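Side-chain contact in ATP-dependent CLP protease, putative (Plasmodium falciparum, PDB 2F6I), which probably degrades proteins to small peptides as the serine protease subunit of an ATP-dependent Clp machine, this chain being its catalytic domain: residues E47-K50 with K51-D54. Numbering follows the deposited sequence.
Sequences EINK and KTAD
The carboxamide of Asn49 lies across the first turn of helix 50-66, with Lys51 N and CB on one face and Thr52 OG1 and CG2 on the other, while Thr52 N sits close to its plane. Asn49 is the N-cap and Thr52 the third residue of the helix, the two positions of a capping box, here in the beta-alpha-beta crossover from strand 41-44 to strand 71-77. One arm is clear: Asn49 N donates to Thr52 OG1 at 3.0 Å, almost straight at 174°. The other arm is less certain, since the branch modelled as Asn49 ND2 stands 2.7 Å from Thr52 N; the amide is probably turned over, and its oxygen may then accept from this N-H.

Asparagine suits an N-cap because its short side chain can bend back to the first N-H groups. Threonine suits its own place because one hydroxyl can both accept and donate. With chi1 at 63°, OG1 is tucked between the backbone N and the carbonyl carbon, facing the incoming loop. Behind it, Ala53 N bonds Asn49 O at 2.9 Å, beginning the helical pattern, and the small Ala53 packs against Glu84 and Ile88 of helix 82-94. Asp54 forms a salt bridge with Lys33 of a second subunit. Thr52 OG1 gives its own proton to Glu47 O, 2.7 Å away, in the carbonyl plane and on a lone pair.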
ATOM      1  N   GLU C  47      20.315 -14.937 -11.968  1.00 56.47           N
ATOM      2  CA  GLU C  47      20.936 -13.644 -12.201  1.00 56.22           C
ATOM      3  C   GLU C  47      22.219 -13.661 -11.388  1.00 53.70           C
ATOM      4  O   GLU C  47      22.312 -14.371 -10.387  1.00 53.05           O
ATOM      5  CB  GLU C  47      20.029 -12.522 -11.697  1.00 60.16           C
ATOM      6  CG  GLU C  47      18.852 -12.216 -12.603  1.00 67.93           C
ATOM      7  CD  GLU C  47      17.794 -11.372 -11.918  1.00 71.49           C
ATOM      8  OE1 GLU C  47      18.160 -10.463 -11.143  1.00 74.31           O
ATOM      9  OE2 GLU C  47      16.594 -11.615 -12.163  1.00 74.18           O
ATOM     10  N   ILE C  48      23.218 -12.903 -11.817  1.00 51.37           N
ATOM     11  CA  ILE C  48      24.465 -12.861 -11.076  1.00 49.98           C
ATOM     12  C   ILE C  48      24.395 -11.729 -10.068  1.00 50.54           C
ATOM     13  O   ILE C  48      24.460 -10.554 -10.425  1.00 49.34           O
ATOM     14  CB  ILE C  48      25.679 -12.650 -12.003  1.00 50.02           C
ATOM     15  CG1 ILE C  48      25.852 -13.875 -12.906  1.00 48.94           C
ATOM     16  CG2 ILE C  48      26.940 -12.420 -11.170  1.00 47.96           C
ATOM     17  CD1 ILE C  48      27.031 -13.786 -13.843  1.00 49.01           C
ATOM     18  N   ASN C  49      24.245 -12.099  -8.803  1.00 50.85           N
ATOM     19  CA  ASN C  49      24.164 -11.124  -7.730  1.00 51.77           C
ATOM     20  C   ASN C  49      24.982 -11.605  -6.544  1.00 52.53           C
ATOM     21  O   ASN C  49      25.607 -12.661  -6.595  1.00 53.26           O
ATOM     22  CB  ASN C  49      22.703 -10.911  -7.321  1.00 50.51           C
ATOM     23  CG  ASN C  49      22.037 -12.186  -6.836  1.00 49.69           C
ATOM     24  OD1 ASN C  49      20.847 -12.397  -7.056  1.00 49.18           O
ATOM     25  ND2 ASN C  49      22.799 -13.035  -6.161  1.00 50.17           N
ATOM     26  N   LYS C  50      24.967 -10.822  -5.475  1.00 53.40           N
ATOM     27  CA  LYS C  50      25.710 -11.142  -4.268  1.00 55.31           C
ATOM     28  C   LYS C  50      25.506 -12.590  -3.827  1.00 55.31           C
ATOM     29  O   LYS C  50      26.466 -13.342  -3.654  1.00 55.37           O
ATOM     30  CB  LYS C  50      25.275 -10.202  -3.145  1.00 58.89           C
ATOM     31  CG  LYS C  50      26.154 -10.231  -1.914  1.00 61.90           C
ATOM     32  CD  LYS C  50      27.496  -9.590  -2.198  1.00 65.03           C
ATOM     33  CE  LYS C  50      28.347  -9.527  -0.946  1.00 64.03           C
ATOM     34  NZ  LYS C  50      29.650  -8.886  -1.250  1.00 67.46           N
ATOM     35  N   LYS C  51      24.245 -12.974  -3.656  1.00 54.56           N
ATOM     36  CA  LYS C  51      23.893 -14.315  -3.204  1.00 53.65           C
ATOM     37  C   LYS C  51      24.340 -15.456  -4.112  1.00 52.28           C
ATOM     38  O   LYS C  51      25.028 -16.374  -3.668  1.00 52.42           O
ATOM     39  CB  LYS C  51      22.380 -14.403  -2.984  1.00 55.24           C
ATOM     40  CG  LYS C  51      21.897 -15.753  -2.479  1.00 59.30           C
ATOM     41  CD  LYS C  51      20.397 -15.735  -2.216  1.00 63.31           C
ATOM     42  CE  LYS C  51      19.895 -17.103  -1.772  1.00 65.74           C
ATOM     43  NZ  LYS C  51      20.124 -18.142  -2.818  1.00 68.71           N
ATOM     44  N   THR C  52      23.948 -15.404  -5.379  1.00 50.90           N
ATOM     45  CA  THR C  52      24.298 -16.462  -6.318  1.00 49.30           C
ATOM     46  C   THR C  52      25.799 -16.564  -6.583  1.00 48.10           C
ATOM     47  O   THR C  52      26.332 -17.663  -6.745  1.00 46.93           O
ATOM     48  CB  THR C  52      23.539 -16.289  -7.647  1.00 47.18           C
ATOM     49  OG1 THR C  52      23.925 -15.060  -8.273  1.00 47.56           O
ATOM     50  CG2 THR C  52      22.038 -16.263  -7.383  1.00 45.96           C
ATOM     51  N   ALA C  53      26.479 -15.423  -6.621  1.00 47.34           N
ATOM     52  CA  ALA C  53      27.917 -15.413  -6.848  1.00 48.24           C
ATOM     53  C   ALA C  53      28.616 -16.090  -5.671  1.00 48.59           C
ATOM     54  O   ALA C  53      29.580 -16.833  -5.849  1.00 47.77           O
ATOM     55  CB  ALA C  53      28.415 -13.982  -7.002  1.00 46.21           C
ATOM     56  N   ASP C  54      28.116 -15.833  -4.468  1.00 50.33           N
ATOM     57  CA  ASP C  54      28.683 -16.415  -3.256  1.00 53.07           C
ATOM     58  C   ASP C  54      28.533 -17.930  -3.241  1.00 52.22           C
ATOM     59  O   ASP C  54      29.456 -18.649  -2.864  1.00 52.37           O
ATOM     60  CB  ASP C  54      28.006 -15.820  -2.017  1.00 58.20           C
ATOM     61  CG  ASP C  54      28.380 -16.552  -0.735  1.00 63.69           C
ATOM     62  OD1 ASP C  54      29.585 -16.594  -0.397  1.00 66.04           O
ATOM     63  OD2 ASP C  54      27.466 -17.086  -0.064  1.00 65.27           O
TER